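Long-range contacts in 4-alpha-glucanotransferase (Aquifex aeolicus, PDB 1TZ7), which belongs to the amylomaltase (disproportionating enzyme) family of 4-alpha-glucanotransferases and is built round a parallel eight-stranded beta/alpha barrel: residues L53-F58 and F493-L498; G86-I91 and V119-K124; L254-V259 and W315-G320. All coordinates share one frame; numbering follows the deposited sequence.

Overall arrangement
The three contacts are separate. None touches another. Contact 1 joins the end of helix 44-56, which leads into barrel strand 60-62, to helix 491-500 near the C terminus. It closes a loop of 434 residues, and contacts 2 and 3 both lie inside that loop. Contact 2 holds a turn after strand 60-62 against helix 117-133. Its centre is 32 Å from that of contact 1. Contact 3 belongs to a small antiparallel sheet, distinct from the barrel. Contacts 1 and 3 lie on opposite sides of the chain's centre, with their own centres 45 Å apart. The nearest atoms of contacts 2 and 3 are about 21 Å apart.

Contact 1. Residues L53-F58 and F493-L498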
loop_
_atom_site.group_PDB
_atom_site.type_symbol
_atom_site.label_atom_id
_atom_site.label_comp_id
_atom_site.label_asym_id
_atom_site.label_seq_id
_atom_site.Cartn_x
_atom_site.Cartn_y
_atom_site.Cartn_z
ATOM N N LEU A 53 -6.322 -0.513 -18.974
ATOM C CA LEU A 53 -5.666 -1.808 -18.681
ATOM C C LEU A 53 -6.175 -2.877 -19.644
ATOM O O LEU A 53 -5.400 -3.528 -20.331
ATOM C CB LEU A 53 -5.972 -2.260 -17.239
ATOM C CG LEU A 53 -5.125 -1.732 -16.066
ATOM C CD1 LEU A 53 -3.792 -2.423 -15.988
ATOM C CD2 LEU A 53 -4.937 -0.306 -16.163
ATOM N N LYS A 54 -7.489 -3.048 -19.672
ATOM C CA LYS A 54 -8.126 -4.094 -20.466
ATOM C C LYS A 54 -7.804 -3.940 -21.952
ATOM O O LYS A 54 -7.429 -4.907 -22.616
ATOM C CB LYS A 54 -9.644 -4.064 -20.251
ATOM C CG LYS A 54 -10.419 -5.170 -20.999
ATOM C CD LYS A 54 -9.873 -6.557 -20.679
ATOM C CE LYS A 54 -10.836 -7.646 -21.109
ATOM N NZ LYS A 54 -10.983 -7.696 -22.583
ATOM N N GLU A 55 -7.951 -2.722 -22.468
ATOM C CA GLU A 55 -7.744 -2.457 -23.895
ATOM C C GLU A 55 -6.301 -2.771 -24.311
ATOM O O GLU A 55 -6.061 -3.286 -25.400
ATOM C CB GLU A 55 -8.080 -0.989 -24.229
ATOM C CG GLU A 55 -9.031 -0.823 -25.410
ATOM C CD GLU A 55 -8.359 -1.086 -26.749
ATOM O OE1 GLU A 55 -7.118 -1.103 -26.803
ATOM O OE2 GLU A 55 -9.073 -1.271 -27.746
ATOM N N CYS A 56 -5.350 -2.456 -23.429
ATOM C CA CYS A 56 -3.926 -2.684 -23.699
ATOM C C CYS A 56 -3.555 -4.168 -23.602
ATOM O O CYS A 56 -2.616 -4.618 -24.250
ATOM C CB CYS A 56 -3.062 -1.884 -22.710
ATOM S SG CYS A 56 -3.082 -0.092 -22.969
ATOM N N GLY A 57 -4.293 -4.914 -22.777
ATOM C CA GLY A 57 -4.001 -6.325 -22.535
ATOM C C GLY A 57 -3.315 -6.580 -21.186
ATOM O O GLY A 57 -2.827 -7.685 -20.929
ATOM N N PHE A 58 -3.275 -5.561 -20.332
ATOM C CA PHE A 58 -2.750 -5.721 -18.974
ATOM C C PHE A 58 -3.669 -6.615 -18.159
ATOM O O PHE A 58 -4.882 -6.633 -18.378
ATOM C CB PHE A 58 -2.632 -4.364 -18.274
ATOM C CG PHE A 58 -1.472 -3.528 -18.742
ATOM C CD1 PHE A 58 -0.172 -3.854 -18.378
ATOM C CD2 PHE A 58 -1.683 -2.402 -19.523
ATOM C CE1 PHE A 58 0.902 -3.077 -18.798
ATOM C CE2 PHE A 58 -0.611 -1.620 -19.947
ATOM C CZ PHE A 58 0.683 -1.962 -19.580
ATOM N N PHE A 493 0.974 2.024 -28.455
ATOM C CA PHE A 493 2.384 1.724 -28.262
ATOM C C PHE A 493 2.561 0.559 -27.267
ATOM O O PHE A 493 3.242 -0.418 -27.563
ATOM C CB PHE A 493 3.129 2.985 -27.778
ATOM C CG PHE A 493 4.374 2.696 -26.988
ATOM C CD1 PHE A 493 4.376 2.821 -25.597
ATOM C CD2 PHE A 493 5.547 2.311 -27.626
ATOM C CE1 PHE A 493 5.530 2.558 -24.858
ATOM C CE2 PHE A 493 6.701 2.048 -26.892
ATOM C CZ PHE A 493 6.687 2.174 -25.503
ATOM N N ILE A 494 1.934 0.666 -26.103
ATOM C CA ILE A 494 2.135 -0.325 -25.047
ATOM C C ILE A 494 1.407 -1.647 -25.361
ATOM O O ILE A 494 1.906 -2.719 -25.054
ATOM C CB ILE A 494 1.689 0.236 -23.668
ATOM C CG1 ILE A 494 2.199 -0.664 -22.531
ATOM C CG2 ILE A 494 0.180 0.346 -23.595
ATOM C CD1 ILE A 494 3.716 -0.713 -22.405
ATOM N N LYS A 495 0.235 -1.553 -25.982
ATOM C CA LYS A 495 -0.502 -2.747 -26.421
ATOM C C LYS A 495 0.357 -3.594 -27.350
ATOM O O LYS A 495 0.460 -4.810 -27.177
ATOM C CB LYS A 495 -1.803 -2.349 -27.130
ATOM C CG LYS A 495 -2.673 -3.535 -27.560
ATOM C CD LYS A 495 -3.977 -3.065 -28.213
ATOM C CE LYS A 495 -4.862 -4.244 -28.614
ATOM N NZ LYS A 495 -5.811 -3.887 -29.706
ATOM N N LYS A 496 0.976 -2.942 -28.331
ATOM C CA LYS A 496 1.873 -3.619 -29.266
ATOM C C LYS A 496 2.997 -4.341 -28.521
ATOM O O LYS A 496 3.321 -5.479 -28.829
ATOM C CB LYS A 496 2.475 -2.606 -30.247
ATOM C CG LYS A 496 3.187 -3.238 -31.435
ATOM C CD LYS A 496 2.691 -2.658 -32.751
ATOM C CE LYS A 496 3.315 -3.363 -33.935
ATOM N NZ LYS A 496 2.642 -4.658 -34.235
ATOM N N LEU A 497 3.582 -3.664 -27.544
ATOM C CA LEU A 497 4.715 -4.216 -26.794
ATOM C C LEU A 497 4.314 -5.458 -26.006
ATOM O O LEU A 497 5.031 -6.448 -26.001
ATOM C CB LEU A 497 5.285 -3.164 -25.838
ATOM C CG LEU A 497 6.664 -2.591 -26.181
ATOM C CD1 LEU A 497 6.761 -2.201 -27.638
ATOM C CD2 LEU A 497 6.966 -1.405 -25.290
ATOM N N LEU A 498 3.167 -5.392 -25.331
ATOM C CA LEU A 498 2.676 -6.526 -24.552
ATOM C C LEU A 498 2.500 -7.752 -25.448
ATOM O O LEU A 498 2.840 -8.851 -25.062
ATOM C CB LEU A 498 1.341 -6.184 -23.867
ATOM C CG LEU A 498 1.375 -5.144 -22.739
ATOM C CD1 LEU A 498 0.062 -5.155 -21.978
ATOM C CD2 LEU A 498 2.545 -5.383 -21.786
#
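A Schellman motif ends helix 44-56, and its residues Cys56 to Phe58 pack against Ile494, Lys495 and Leu498 of helix 491-500. Gly57, with positive phi, is the C-prime residue. Phe58 N bonds to Leu53 O at 2.9 Å, and Gly57 N bonds weakly to Lys54 O. This turn sets the Phe58 ring beside the second helix. Leu498 CD1 sits over the centre of one ring face, 3.7 Å from the Phe58 centroid and 7° off the ring normal, a clear CH-pi contact. The same methyl lies near Cys56 O and Phe58 N, so it fills the angle between the turn and the ring. Ile494 spreads its two branches over two partners. Its CG1, anti to the backbone N (chi1 -167°), reaches Phe58 CZ at 3.6 Å, while CG2 meets Cys56 SG at 3.4 Å. The extended Lys495 chain passes the last carbonyls of helix 44-56, with CG 3.5 Å from Cys56 O and CD close to Glu55 O. Lys495 CA also makes a CA-H...O contact with Cys56 O. Lys495 NZ ends 4.2 Å from Glu55 OE1, too far for a salt bridge; that carboxylate pairs with Lys491 instead. The apolar side faces the barrel and a further helix: Phe58 and Leu498 touch Ala24 of strand 23-27, and Leu498 also meets Leu446 of helix 437-447.

Contact 2. Residues G86-I91 and V119-K124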
loop_
_atom_site.group_PDB
_atom_site.type_symbol
_atom_site.label_atom_id
_atom_site.label_comp_id
_atom_site.label_asym_id
_atom_site.label_seq_id
_atom_site.Cartn_x
_atom_site.Cartn_y
_atom_site.Cartn_z
ATOM N N GLY A 86 -10.503 1.752 5.281
ATOM C CA GLY A 86 -10.213 2.434 4.040
ATOM C C GLY A 86 -10.067 3.941 4.225
ATOM O O GLY A 86 -10.533 4.509 5.214
ATOM N N ASN A 87 -9.420 4.579 3.256
ATOM C CA ASN A 87 -9.079 5.999 3.328
ATOM C C ASN A 87 -10.188 6.851 2.694
ATOM O O ASN A 87 -10.439 6.754 1.494
ATOM C CB ASN A 87 -7.748 6.234 2.589
ATOM C CG ASN A 87 -7.121 7.575 2.909
ATOM O OD1 ASN A 87 -7.621 8.336 3.750
ATOM N ND2 ASN A 87 -6.013 7.877 2.235
ATOM N N TYR A 88 -10.845 7.688 3.503
ATOM C CA TYR A 88 -12.090 8.343 3.079
ATOM C C TYR A 88 -11.874 9.393 1.971
ATOM O O TYR A 88 -12.810 9.738 1.254
ATOM C CB TYR A 88 -12.825 8.969 4.287
ATOM C CG TYR A 88 -12.224 10.277 4.817
ATOM C CD1 TYR A 88 -12.598 11.510 4.278
ATOM C CD2 TYR A 88 -11.309 10.271 5.870
ATOM C CE1 TYR A 88 -12.061 12.706 4.766
ATOM C CE2 TYR A 88 -10.764 11.461 6.366
ATOM C CZ TYR A 88 -11.144 12.672 5.810
ATOM O OH TYR A 88 -10.611 13.848 6.299
ATOM N N VAL A 89 -10.640 9.887 1.832
ATOM C CA VAL A 89 -10.328 10.878 0.788
ATOM C C VAL A 89 -10.302 10.250 -0.617
ATOM O O VAL A 89 -10.280 10.964 -1.622
ATOM C CB VAL A 89 -8.971 11.603 1.053
ATOM C CG1 VAL A 89 -9.042 12.412 2.335
ATOM C CG2 VAL A 89 -7.819 10.613 1.100
ATOM N N LEU A 90 -10.310 8.913 -0.675
ATOM C CA LEU A 90 -10.360 8.193 -1.951
ATOM C C LEU A 90 -11.803 7.961 -2.419
ATOM O O LEU A 90 -12.029 7.387 -3.476
ATOM C CB LEU A 90 -9.646 6.849 -1.834
ATOM C CG LEU A 90 -8.221 6.885 -1.283
ATOM C CD1 LEU A 90 -7.649 5.479 -1.214
ATOM C CD2 LEU A 90 -7.336 7.779 -2.130
ATOM N N ILE A 91 -12.767 8.404 -1.628
ATOM C CA ILE A 91 -14.168 8.205 -1.966
ATOM C C ILE A 91 -14.595 9.148 -3.086
ATOM O O ILE A 91 -14.234 10.328 -3.092
ATOM C CB ILE A 91 -15.060 8.401 -0.722
ATOM C CG1 ILE A 91 -14.908 7.205 0.220
ATOM C CG2 ILE A 91 -16.525 8.572 -1.134
ATOM C CD1 ILE A 91 -15.542 7.405 1.592
ATOM N N VAL A 119 -6.625 19.949 1.658
ATOM C CA VAL A 119 -7.950 20.439 1.302
ATOM C C VAL A 119 -8.987 19.322 1.165
ATOM O O VAL A 119 -10.153 19.532 1.464
ATOM C CB VAL A 119 -7.964 21.418 0.027
ATOM C CG1 VAL A 119 -6.594 21.750 -0.501
ATOM C CG2 VAL A 119 -8.983 21.018 -1.023
ATOM N N VAL A 120 -8.558 18.135 0.733
ATOM C CA VAL A 120 -9.497 17.024 0.530
ATOM C C VAL A 120 -9.883 16.336 1.852
ATOM O O VAL A 120 -10.983 15.814 1.975
ATOM C CB VAL A 120 -8.959 15.965 -0.481
ATOM C CG1 VAL A 120 -8.696 16.610 -1.839
ATOM C CG2 VAL A 120 -7.712 15.280 0.048
ATOM N N TYR A 121 -8.978 16.349 2.836
ATOM C CA TYR A 121 -9.324 15.894 4.189
ATOM C C TYR A 121 -10.527 16.664 4.699
ATOM O O TYR A 121 -11.458 16.081 5.241
ATOM C CB TYR A 121 -8.144 16.080 5.159
ATOM C CG TYR A 121 -7.035 15.058 4.997
ATOM C CD1 TYR A 121 -7.311 13.693 4.965
ATOM C CD2 TYR A 121 -5.713 15.458 4.883
ATOM C CE1 TYR A 121 -6.290 12.757 4.815
ATOM C CE2 TYR A 121 -4.688 14.529 4.732
ATOM C CZ TYR A 121 -4.978 13.189 4.701
ATOM O OH TYR A 121 -3.955 12.277 4.551
ATOM N N GLU A 122 -10.497 17.984 4.517
ATOM C CA GLU A 122 -11.555 18.867 5.023
ATOM C C GLU A 122 -12.802 18.814 4.145
ATOM O O GLU A 122 -13.932 18.770 4.649
ATOM C CB GLU A 122 -11.045 20.317 5.101
ATOM C CG GLU A 122 -10.187 20.606 6.323
ATOM C CD GLU A 122 -10.989 20.608 7.617
ATOM O OE1 GLU A 122 -12.240 20.629 7.551
ATOM O OE2 GLU A 122 -10.366 20.592 8.700
ATOM N N TYR A 123 -12.584 18.821 2.827
ATOM C CA TYR A 123 -13.678 18.923 1.860
ATOM C C TYR A 123 -14.503 17.627 1.797
ATOM O O TYR A 123 -15.726 17.663 1.804
ATOM C CB TYR A 123 -13.126 19.249 0.467
ATOM C CG TYR A 123 -14.181 19.267 -0.615
ATOM C CD1 TYR A 123 -15.316 20.060 -0.490
ATOM C CD2 TYR A 123 -14.045 18.489 -1.762
ATOM C CE1 TYR A 123 -16.288 20.080 -1.474
ATOM C CE2 TYR A 123 -15.012 18.503 -2.754
ATOM C CZ TYR A 123 -16.133 19.302 -2.603
ATOM O OH TYR A 123 -17.095 19.323 -3.578
ATOM N N LYS A 124 -13.823 16.494 1.728
ATOM C CA LYS A 124 -14.506 15.203 1.641
ATOM C C LYS A 124 -15.152 14.820 2.984
ATOM O O LYS A 124 -16.161 14.131 3.014
ATOM C CB LYS A 124 -13.540 14.114 1.186
ATOM C CG LYS A 124 -12.977 14.335 -0.219
ATOM C CD LYS A 124 -13.285 13.164 -1.140
ATOM C CE LYS A 124 -12.736 13.393 -2.540
ATOM N NZ LYS A 124 -11.967 12.220 -3.038
#
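Tyr88 and Lys124 reach across this contact in opposite directions. Tyr88 ends on one backbone carbonyl of the helix, Lys124 on two of the turn. The Tyr88 ring leaves from between the backbone N and the carbonyl carbon (chi1 76°), which points it at the helix. Tyr88 OH donates to Tyr121 O at 2.6 Å. The hydroxyl comes in from the side of that carbonyl, at a C=O...donor angle of 110°, and the oxygen lies at the ring edge. Lys124 CB sits at the same ring's edge, 4.1 Å from Tyr88 CE1. From there the lysine bends at its second and fourth torsions, and the two bends carry the ammonium back to the turn. Lys124 NZ donates to Ile91 O at 3.0 Å and to Val89 O at 2.5 Å, a length short enough to be doubtful in detail.

The turn gripped in this way is a single 3-10 segment, residues 88-90, with Leu90 N bonded to Asn87 O and Ile91 N to Tyr88 O. It sits in the loop between barrel strand 60-62 and helix 94-98. The buried lysine ties the end of this turn to helix 117-133. Its charge would probably be eased by the two carbonyl dipoles.

Val89 packs beside the two polar links. Val89 CG1 lies 3.4 Å from Tyr121 CD1 and 3.9 Å from Val120 CG2. The same methyl also stands above one face of the Tyr88 ring, offset toward the rim. Tyr121 has CG beside its backbone N, which brings its CD1 to Val89 CG1 and, at 3.6 Å, to Tyr88 OH. The far end of Tyr121 is anchored by its hydroxyl, hydrogen-bonded to Thr69 and Asn75, earlier in the same loop as the turn.

Contact 3. Residues L254-V259 and W315-G320; sequences LFVAGV and WEVPYG
Val256 and Val317 form the hydrogen-bonded pair at the heart of this antiparallel contact. Val256 N donates to Val317 O at 2.9 Å, with an N-H...O angle of 172°. The return bond, Val317 N to Val256 O, is 3.2 Å long and just as straight, at 176°. Both amides and both carbonyls of this pair are therefore satisfied by each other. Their side chains share one face of the sheet, where Val256 CG2 touches Val317 CG2.

Toward Tyr319 the ladder weakens. Pro318 has no amide hydrogen to give, and the next donor, Tyr319 N, makes only a weak bond to Leu254 O at 3.3 Å. Toward Trp315 a water takes over. It donates to Gly258 O at 2.7 Å and accepts from Trp315 N at 3.0 Å, so it bridges the two strands. Close by, the Trp315 indole turns one face to the Val259 backbone, with CD1 3.5 Å from Val259 C. Its NE1 is satisfied by Ala324 O.

Phe255 lies flat against the Glu316 carboxylate, the two planes 22° apart. Glu316 OE2 stands 3.6 Å above the centre of the Phe255 ring. Glu316 reaches there with its chain extended, CG packing on Phe255 CB at 3.4 Å. The carboxylate is well supplied with partners: OE1 pairs with Lys246 and bonds to Tyr314 OH, and OE2 pairs with Arg328. These cations would be expected to keep it ionised.

The two strands are the inner pair of a four-stranded antiparallel sheet. Strand 269-274 flanks strand 255-259, with backbone hydrogen bonds to Ala257 and Val259. Strand 328-331 flanks strand 313-318, with backbone hydrogen bonding between Glu316 and Arg328.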
loop_
_atom_site.group_PDB
_atom_site.type_symbol
_atom_site.label_atom_id
_atom_site.label_comp_id
_atom_site.label_asym_id
_atom_site.label_seq_id
_atom_site.Cartn_x
_atom_site.Cartn_y
_atom_site.Cartn_z
ATOM N N LEU A 254 8.236 -0.459 24.384
ATOM C CA LEU A 254 9.504 -0.845 24.989
ATOM C C LEU A 254 10.592 -0.916 23.912
ATOM O O LEU A 254 11.746 -0.582 24.162
ATOM C CB LEU A 254 9.355 -2.206 25.687
ATOM C CG LEU A 254 10.361 -2.571 26.788
ATOM C CD1 LEU A 254 10.374 -1.531 27.912
ATOM C CD2 LEU A 254 10.037 -3.955 27.345
ATOM N N PHE A 255 10.210 -1.357 22.715
ATOM C CA PHE A 255 11.095 -1.295 21.549
ATOM C C PHE A 255 10.335 -0.799 20.315
ATOM O O PHE A 255 9.120 -0.971 20.214
ATOM C CB PHE A 255 11.704 -2.668 21.270
ATOM C CG PHE A 255 12.592 -3.179 22.378
ATOM C CD1 PHE A 255 13.937 -2.830 22.428
ATOM C CD2 PHE A 255 12.084 -4.009 23.367
ATOM C CE1 PHE A 255 14.758 -3.300 23.448
ATOM C CE2 PHE A 255 12.902 -4.481 24.390
ATOM C CZ PHE A 255 14.237 -4.125 24.426
ATOM N N VAL A 256 11.060 -0.187 19.380
ATOM C CA VAL A 256 10.453 0.327 18.150
ATOM C C VAL A 256 11.190 -0.174 16.902
ATOM O O VAL A 256 12.285 -0.730 16.992
ATOM C CB VAL A 256 10.410 1.888 18.134
ATOM C CG1 VAL A 256 9.415 2.401 19.157
ATOM C CG2 VAL A 256 11.796 2.477 18.379
ATOM N N ALA A 257 10.575 0.031 15.743
ATOM C CA ALA A 257 10.993 -0.637 14.522
ATOM C C ALA A 257 11.932 0.245 13.719
ATOM O O ALA A 257 11.995 1.456 13.925
ATOM C CB ALA A 257 9.779 -1.012 13.687
ATOM N N GLY A 258 12.657 -0.374 12.804
ATOM C CA GLY A 258 13.550 0.336 11.915
ATOM C C GLY A 258 14.424 -0.621 11.128
ATOM O O GLY A 258 14.127 -1.814 11.037
ATOM N N VAL A 259 15.499 -0.093 10.553
ATOM C CA VAL A 259 16.540 -0.920 9.941
ATOM C C VAL A 259 17.925 -0.350 10.279
ATOM O O VAL A 259 18.061 0.845 10.540
ATOM C CB VAL A 259 16.372 -0.994 8.396
ATOM C CG1 VAL A 259 15.233 -1.933 8.028
ATOM C CG2 VAL A 259 16.139 0.391 7.810
ATOM N N TRP A 315 14.702 -5.626 12.859
ATOM C CA TRP A 315 15.574 -4.720 13.580
ATOM C C TRP A 315 14.807 -4.063 14.736
ATOM O O TRP A 315 13.765 -3.436 14.532
ATOM C CB TRP A 315 16.127 -3.657 12.627
ATOM C CG TRP A 315 17.206 -2.796 13.224
ATOM C CD1 TRP A 315 17.112 -1.475 13.545
ATOM C CD2 TRP A 315 18.542 -3.194 13.556
ATOM N NE1 TRP A 315 18.304 -1.026 14.060
ATOM C CE2 TRP A 315 19.200 -2.062 14.080
ATOM C CE3 TRP A 315 19.254 -4.397 13.469
ATOM C CZ2 TRP A 315 20.528 -2.097 14.511
ATOM C CZ3 TRP A 315 20.580 -4.426 13.901
ATOM C CH2 TRP A 315 21.196 -3.286 14.412
ATOM N N GLU A 316 15.335 -4.225 15.941
ATOM C CA GLU A 316 14.664 -3.789 17.159
ATOM C C GLU A 316 15.568 -2.818 17.940
ATOM O O GLU A 316 16.664 -3.182 18.342
ATOM C CB GLU A 316 14.355 -5.007 18.025
ATOM C CG GLU A 316 13.634 -4.701 19.317
ATOM C CD GLU A 316 13.412 -5.941 20.161
ATOM O OE1 GLU A 316 12.380 -6.621 19.968
ATOM O OE2 GLU A 316 14.269 -6.239 21.012
ATOM N N VAL A 317 15.090 -1.585 18.152
ATOM C CA VAL A 317 15.871 -0.566 18.881
ATOM C C VAL A 317 15.101 -0.039 20.126
ATOM O O VAL A 317 13.900 0.173 20.072
ATOM C CB VAL A 317 16.262 0.641 17.948
ATOM C CG1 VAL A 317 16.340 0.198 16.488
ATOM C CG2 VAL A 317 15.282 1.802 18.107
ATOM N N PRO A 318 15.819 0.158 21.238
ATOM C CA PRO A 318 15.213 0.671 22.488
ATOM C C PRO A 318 14.480 2.015 22.321
ATOM O O PRO A 318 14.997 2.938 21.668
ATOM C CB PRO A 318 16.422 0.848 23.414
ATOM C CG PRO A 318 17.457 -0.071 22.876
ATOM C CD PRO A 318 17.258 -0.112 21.395
ATOM N N TYR A 319 13.290 2.114 22.918
ATOM C CA TYR A 319 12.481 3.330 22.843
ATOM C C TYR A 319 13.172 4.469 23.575
ATOM O O TYR A 319 13.748 4.271 24.652
ATOM C CB TYR A 319 11.090 3.083 23.451
ATOM C CG TYR A 319 10.207 4.322 23.517
ATOM C CD1 TYR A 319 9.700 4.906 22.354
ATOM C CD2 TYR A 319 9.876 4.903 24.739
ATOM C CE1 TYR A 319 8.890 6.037 22.408
ATOM C CE2 TYR A 319 9.068 6.035 24.805
ATOM C CZ TYR A 319 8.578 6.596 23.635
ATOM O OH TYR A 319 7.780 7.709 23.690
ATOM N N GLY A 320 13.115 5.663 22.988
ATOM C CA GLY A 320 13.828 6.813 23.523
ATOM C C GLY A 320 15.084 7.127 22.731
ATOM O O GLY A 320 15.619 8.232 22.817
HETATM O O HOH W 1 13.188 -4.352 10.622
#